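Local coordinates for protein YibA (Escherichia coli, PDB 1OYZ) that is of unknown function, possibly with an oxidoreductase activity, and is built as an all-helical chain that includes HEAT repeats, at residues L168-F181 with F197-E211. Residues are numbered along the deposited sequence; the frame is centred on the assembly and turned at random.
Sequences LKDPNGDVRNWAAF and FVEMLQDKNEEVRIE
R176 grips D203 in a side-on salt bridge: NE gives its hydrogen to OD2 at 2.6 Å and NH1 to OD1 at 2.7 Å, each on a syn lone pair, with guanidinium and carboxylate only 17° from coplanar. A bend at chi3 (-70°) swings the arginine head across to the aspartate. Its third nitrogen, NH2, turns back to the carbonyl O of D170, while D203 OD1 also takes the backbone N of N205 on its anti lone pair, an Asx turn leading into helix 206-218. One arginine therefore ties together the turns that lead into helix 173-186 and helix 206-218; an alanine here would probably leave the D203 carboxylate without its charged mate and the D170 carbonyl without this donor.

Alongside the arginine's aliphatic part, the methyl CE of selenomethionine M200 touches both R176 CB and L168 CD2, at 3.7 Å each. F197 turns its ring edge to L168 CD2, and its CE1 reaches A180 CB at 3.9 Å. Farther along, N177, its CG anti to the backbone N (chi1 -174°), lies against V208 CG2 through CB and extends ND2 to E211 CG. E211 OE2 sits over one face of the F181 ring, 3.5 Å from CD2.

The segments 173-181 and 206-211 run nearly parallel, side by side, an arrangement consistent with the stacked helices of HEAT repeats; helix 191-200 packs against both, and helix 142-153 touches W178 on the far side.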
loop_
_atom_site.group_PDB
_atom_site.type_symbol
_atom_site.label_atom_id
_atom_site.label_comp_id
_atom_site.label_asym_id
_atom_site.label_seq_id
_atom_site.Cartn_x
_atom_site.Cartn_y
_atom_site.Cartn_z
ATOM N N LEU A 168 7.726 -6.450 8.517
ATOM C CA LEU A 168 7.187 -7.789 8.384
ATOM C C LEU A 168 6.873 -8.286 9.794
ATOM O O LEU A 168 5.981 -9.117 9.984
ATOM C CB LEU A 168 8.207 -8.729 7.753
ATOM C CG LEU A 168 8.518 -8.531 6.278
ATOM C CD1 LEU A 168 9.698 -9.442 5.876
ATOM C CD2 LEU A 168 7.280 -8.849 5.453
ATOM N N LYS A 169 7.609 -7.769 10.780
ATOM C CA LYS A 169 7.441 -8.190 12.164
ATOM C C LYS A 169 6.447 -7.327 12.899
ATOM O O LYS A 169 6.286 -7.441 14.116
ATOM C CB LYS A 169 8.779 -8.140 12.900
ATOM C CG LYS A 169 9.945 -8.694 12.108
ATOM C CD LYS A 169 11.266 -8.374 12.806
ATOM C CE LYS A 169 12.479 -8.702 11.936
ATOM N NZ LYS A 169 13.738 -8.655 12.739
ATOM N N ASP A 170 5.754 -6.483 12.156
ATOM C CA ASP A 170 4.815 -5.587 12.782
ATOM C C ASP A 170 3.641 -6.271 13.456
ATOM O O ASP A 170 3.165 -7.318 13.013
ATOM C CB ASP A 170 4.293 -4.586 11.771
ATOM C CG ASP A 170 3.773 -3.346 12.426
ATOM O OD1 ASP A 170 2.693 -3.400 13.048
ATOM O OD2 ASP A 170 4.465 -2.310 12.333
ATOM N N PRO A 171 3.175 -5.687 14.566
ATOM C CA PRO A 171 2.042 -6.238 15.311
ATOM C C PRO A 171 0.772 -6.086 14.491
ATOM O O PRO A 171 -0.202 -6.798 14.687
ATOM C CB PRO A 171 2.031 -5.391 16.582
ATOM C CG PRO A 171 3.474 -5.082 16.779
ATOM C CD PRO A 171 3.900 -4.696 15.385
ATOM N N ASN A 172 0.777 -5.162 13.551
ATOM C CA ASN A 172 -0.411 -4.985 12.736
ATOM C C ASN A 172 -0.340 -5.864 11.484
ATOM O O ASN A 172 0.647 -5.835 10.754
ATOM C CB ASN A 172 -0.568 -3.531 12.330
ATOM C CG ASN A 172 -1.902 -3.260 11.698
ATOM O OD1 ASN A 172 -2.920 -3.150 12.380
ATOM N ND2 ASN A 172 -1.915 -3.163 10.379
ATOM N N GLY A 173 -1.406 -6.625 11.247
ATOM C CA GLY A 173 -1.471 -7.520 10.109
ATOM C C GLY A 173 -1.462 -6.807 8.781
ATOM O O GLY A 173 -0.871 -7.274 7.804
ATOM N N ASP A 174 -2.117 -5.654 8.753
ATOM C CA ASP A 174 -2.193 -4.822 7.552
ATOM C C ASP A 174 -0.777 -4.314 7.165
ATOM O O ASP A 174 -0.392 -4.315 5.979
ATOM C CB ASP A 174 -3.141 -3.651 7.848
ATOM C CG ASP A 174 -3.518 -2.875 6.615
ATOM O OD1 ASP A 174 -2.601 -2.428 5.885
ATOM O OD2 ASP A 174 -4.741 -2.713 6.380
ATOM N N VAL A 175 -0.022 -3.868 8.169
ATOM C CA VAL A 175 1.354 -3.410 7.956
ATOM C C VAL A 175 2.214 -4.582 7.408
ATOM O O VAL A 175 2.941 -4.424 6.413
ATOM C CB VAL A 175 2.015 -2.902 9.280
ATOM C CG1 VAL A 175 3.542 -2.686 9.061
ATOM C CG2 VAL A 175 1.363 -1.590 9.732
ATOM N N ARG A 176 2.140 -5.743 8.065
ATOM C CA ARG A 176 2.918 -6.924 7.613
ATOM C C ARG A 176 2.577 -7.281 6.154
ATOM O O ARG A 176 3.471 -7.556 5.343
ATOM C CB ARG A 176 2.652 -8.170 8.504
ATOM C CG ARG A 176 2.888 -8.014 10.001
ATOM C CD ARG A 176 3.035 -9.400 10.702
ATOM N NE ARG A 176 1.789 -10.173 10.756
ATOM C CZ ARG A 176 0.712 -9.805 11.447
ATOM N NH1 ARG A 176 -0.395 -10.557 11.428
ATOM N NH2 ARG A 176 0.735 -8.683 12.165
ATOM N N ASN A 177 1.290 -7.240 5.814
ATOM C CA ASN A 177 0.865 -7.581 4.463
ATOM C C ASN A 177 1.491 -6.621 3.440
ATOM O O ASN A 177 2.031 -7.049 2.410
ATOM C CB ASN A 177 -0.677 -7.587 4.383
ATOM C CG ASN A 177 -1.201 -8.084 3.026
ATOM O OD1 ASN A 177 -1.780 -7.322 2.250
ATOM N ND2 ASN A 177 -0.995 -9.357 2.742
ATOM N N TRP A 178 1.453 -5.325 3.744
ATOM C CA TRP A 178 2.029 -4.318 2.851
ATOM C C TRP A 178 3.529 -4.505 2.682
ATOM O O TRP A 178 4.057 -4.340 1.592
ATOM C CB TRP A 178 1.767 -2.905 3.394
ATOM C CG TRP A 178 0.855 -2.085 2.549
ATOM C CD1 TRP A 178 -0.444 -1.737 2.828
ATOM C CD2 TRP A 178 1.164 -1.502 1.274
ATOM N NE1 TRP A 178 -0.959 -0.972 1.797
ATOM C CE2 TRP A 178 0.007 -0.823 0.829
ATOM C CE3 TRP A 178 2.307 -1.498 0.458
ATOM C CZ2 TRP A 178 -0.038 -0.138 -0.389
ATOM C CZ3 TRP A 178 2.256 -0.809 -0.766
ATOM C CH2 TRP A 178 1.088 -0.148 -1.171
ATOM N N ALA A 179 4.219 -4.824 3.765
ATOM C CA ALA A 179 5.672 -5.011 3.703
ATOM C C ALA A 179 5.985 -6.174 2.775
ATOM O O ALA A 179 6.729 -6.032 1.795
ATOM C CB ALA A 179 6.243 -5.292 5.112
ATOM N N ALA A 180 5.377 -7.317 3.083
ATOM C CA ALA A 180 5.577 -8.536 2.308
ATOM C C ALA A 180 5.185 -8.259 0.876
ATOM O O ALA A 180 5.870 -8.653 -0.056
ATOM C CB ALA A 180 4.727 -9.660 2.875
ATOM N N PHE A 181 4.078 -7.553 0.730
ATOM C CA PHE A 181 3.561 -7.198 -0.569
ATOM C C PHE A 181 4.594 -6.405 -1.357
ATOM O O PHE A 181 4.840 -6.689 -2.531
ATOM C CB PHE A 181 2.301 -6.359 -0.393
ATOM C CG PHE A 181 1.359 -6.428 -1.551
ATOM C CD1 PHE A 181 1.775 -6.082 -2.839
ATOM C CD2 PHE A 181 0.033 -6.830 -1.342
ATOM C CE1 PHE A 181 0.882 -6.134 -3.907
ATOM C CE2 PHE A 181 -0.874 -6.887 -2.391
ATOM C CZ PHE A 181 -0.454 -6.540 -3.680
ATOM N N PHE A 197 9.371 -15.003 5.911
ATOM C CA PHE A 197 8.247 -15.567 5.198
ATOM C C PHE A 197 7.871 -16.955 5.764
ATOM O O PHE A 197 6.681 -17.217 5.978
ATOM C CB PHE A 197 8.540 -15.634 3.695
ATOM C CG PHE A 197 8.339 -14.318 2.974
ATOM C CD1 PHE A 197 8.093 -13.148 3.683
ATOM C CD2 PHE A 197 8.387 -14.257 1.601
ATOM C CE1 PHE A 197 7.890 -11.929 3.027
ATOM C CE2 PHE A 197 8.188 -13.041 0.923
ATOM C CZ PHE A 197 7.937 -11.872 1.638
ATOM N N VAL A 198 8.862 -17.819 6.028
ATOM C CA VAL A 198 8.577 -19.158 6.581
ATOM C C VAL A 198 7.741 -18.995 7.863
ATOM O O VAL A 198 6.730 -19.670 8.057
ATOM C CB VAL A 198 9.918 -19.943 6.883
ATOM C CG1 VAL A 198 9.636 -21.200 7.701
ATOM C CG2 VAL A 198 10.625 -20.311 5.571
ATOM N N GLU A 199 8.129 -18.042 8.710
ATOM C CA GLU A 199 7.397 -17.807 9.944
ATOM C C GLU A 199 6.006 -17.310 9.652
ATOM O O GLU A 199 5.056 -17.608 10.381
ATOM C CB GLU A 199 8.113 -16.772 10.820
ATOM C CG GLU A 199 9.514 -17.207 11.224
ATOM C CD GLU A 199 9.501 -18.526 11.993
ATOM O OE1 GLU A 199 10.538 -19.231 12.018
ATOM O OE2 GLU A 199 8.444 -18.852 12.580
HETATM N N MSE A 200 5.869 -16.537 8.588
HETATM C CA MSE A 200 4.547 -16.005 8.248
HETATM C C MSE A 200 3.602 -17.106 7.774
HETATM O O MSE A 200 2.374 -16.920 7.737
HETATM C CB MSE A 200 4.698 -14.870 7.222
HETATM C CG MSE A 200 5.361 -13.688 7.869
HETATM SE SE MSE A 200 6.066 -12.309 6.720
HETATM C CE MSE A 200 4.865 -10.897 7.350
ATOM N N LEU A 201 4.160 -18.263 7.424
ATOM C CA LEU A 201 3.292 -19.370 7.043
ATOM C C LEU A 201 2.346 -19.636 8.193
ATOM O O LEU A 201 1.245 -20.122 7.980
ATOM C CB LEU A 201 4.095 -20.612 6.728
ATOM C CG LEU A 201 4.871 -20.381 5.437
ATOM C CD1 LEU A 201 5.632 -21.654 5.038
ATOM C CD2 LEU A 201 3.889 -19.974 4.340
ATOM N N GLN A 202 2.767 -19.306 9.412
ATOM C CA GLN A 202 1.903 -19.485 10.592
ATOM C C GLN A 202 1.186 -18.190 11.032
ATOM O O GLN A 202 0.613 -18.151 12.125
ATOM C CB GLN A 202 2.704 -19.993 11.805
ATOM C CG GLN A 202 3.841 -20.976 11.479
ATOM C CD GLN A 202 3.331 -22.270 10.907
ATOM O OE1 GLN A 202 4.057 -22.998 10.222
ATOM N NE2 GLN A 202 2.077 -22.575 11.188
ATOM N N ASP A 203 1.226 -17.128 10.221
ATOM C CA ASP A 203 0.555 -15.863 10.598
ATOM C C ASP A 203 -0.956 -16.054 10.787
ATOM O O ASP A 203 -1.587 -16.845 10.081
ATOM C CB ASP A 203 0.788 -14.791 9.525
ATOM C CG ASP A 203 0.553 -13.378 10.046
ATOM O OD1 ASP A 203 -0.614 -13.010 10.358
ATOM O OD2 ASP A 203 1.556 -12.635 10.133
ATOM N N LYS A 204 -1.552 -15.326 11.726
ATOM C CA LYS A 204 -2.980 -15.450 11.952
ATOM C C LYS A 204 -3.788 -14.810 10.833
ATOM O O LYS A 204 -4.978 -15.053 10.695
ATOM C CB LYS A 204 -3.362 -14.750 13.245
ATOM C CG LYS A 204 -3.150 -13.249 13.146
ATOM C CD LYS A 204 -3.633 -12.500 14.396
ATOM C CE LYS A 204 -2.819 -12.848 15.634
ATOM N NZ LYS A 204 -3.162 -11.926 16.762
ATOM N N ASN A 205 -3.136 -13.962 10.053
ATOM C CA ASN A 205 -3.797 -13.238 8.982
ATOM C C ASN A 205 -3.682 -13.968 7.653
ATOM O O ASN A 205 -2.594 -14.034 7.092
ATOM C CB ASN A 205 -3.168 -11.849 8.861
ATOM C CG ASN A 205 -3.885 -10.974 7.864
ATOM O OD1 ASN A 205 -4.198 -11.398 6.763
ATOM N ND2 ASN A 205 -4.138 -9.736 8.244
ATOM N N GLU A 206 -4.810 -14.497 7.159
ATOM C CA GLU A 206 -4.867 -15.242 5.882
ATOM C C GLU A 206 -4.176 -14.493 4.755
ATOM O O GLU A 206 -3.458 -15.085 3.946
ATOM C CB GLU A 206 -6.324 -15.503 5.437
ATOM C CG GLU A 206 -7.149 -14.206 5.190
ATOM C CD GLU A 206 -8.182 -14.235 3.989
ATOM O OE1 GLU A 206 -7.821 -14.594 2.838
ATOM O OE2 GLU A 206 -9.354 -13.851 4.207
ATOM N N GLU A 207 -4.403 -13.187 4.687
ATOM C CA GLU A 207 -3.795 -12.391 3.620
ATOM C C GLU A 207 -2.283 -12.426 3.682
ATOM O O GLU A 207 -1.607 -12.431 2.651
ATOM C CB GLU A 207 -4.264 -10.936 3.698
ATOM C CG GLU A 207 -5.711 -10.724 3.283
ATOM C CD GLU A 207 -6.124 -9.251 3.306
ATOM O OE1 GLU A 207 -5.396 -8.391 2.753
ATOM O OE2 GLU A 207 -7.189 -8.957 3.875
ATOM N N VAL A 208 -1.747 -12.420 4.900
ATOM C CA VAL A 208 -0.295 -12.462 5.078
ATOM C C VAL A 208 0.235 -13.861 4.674
ATOM O O VAL A 208 1.235 -13.965 3.984
ATOM C CB VAL A 208 0.125 -12.115 6.569
ATOM C CG1 VAL A 208 1.618 -12.317 6.745
ATOM C CG2 VAL A 208 -0.213 -10.649 6.887
ATOM N N ARG A 209 -0.446 -14.919 5.088
ATOM C CA ARG A 209 -0.005 -16.275 4.748
ATOM C C ARG A 209 0.075 -16.430 3.243
ATOM O O ARG A 209 0.995 -17.061 2.703
ATOM C CB ARG A 209 -0.971 -17.321 5.295
ATOM C CG ARG A 209 -0.966 -17.518 6.796
ATOM C CD ARG A 209 -1.978 -18.616 7.182
ATOM N NE ARG A 209 -1.602 -19.888 6.578
ATOM C CZ ARG A 209 -2.362 -20.622 5.758
ATOM N NH1 ARG A 209 -3.584 -20.232 5.407
ATOM N NH2 ARG A 209 -1.887 -21.767 5.284
ATOM N N ILE A 210 -0.894 -15.852 2.544
ATOM C CA ILE A 210 -0.884 -15.939 1.084
ATOM C C ILE A 210 0.327 -15.270 0.477
ATOM O O ILE A 210 0.971 -15.849 -0.396
ATOM C CB ILE A 210 -2.179 -15.363 0.474
ATOM C CG1 ILE A 210 -3.320 -16.365 0.684
ATOM C CG2 ILE A 210 -1.978 -15.076 -1.004
ATOM C CD1 ILE A 210 -4.725 -15.751 0.562
ATOM N N GLU A 211 0.668 -14.057 0.925
ATOM C CA GLU A 211 1.858 -13.393 0.382
ATOM C C GLU A 211 3.154 -14.178 0.711
ATOM O O GLU A 211 4.099 -14.211 -0.094
ATOM C CB GLU A 211 1.978 -11.947 0.914
ATOM C CG GLU A 211 0.918 -10.919 0.335
ATOM C CD GLU A 211 1.118 -10.567 -1.132
ATOM O OE1 GLU A 211 2.308 -10.543 -1.534
ATOM O OE2 GLU A 211 0.115 -10.266 -1.886
#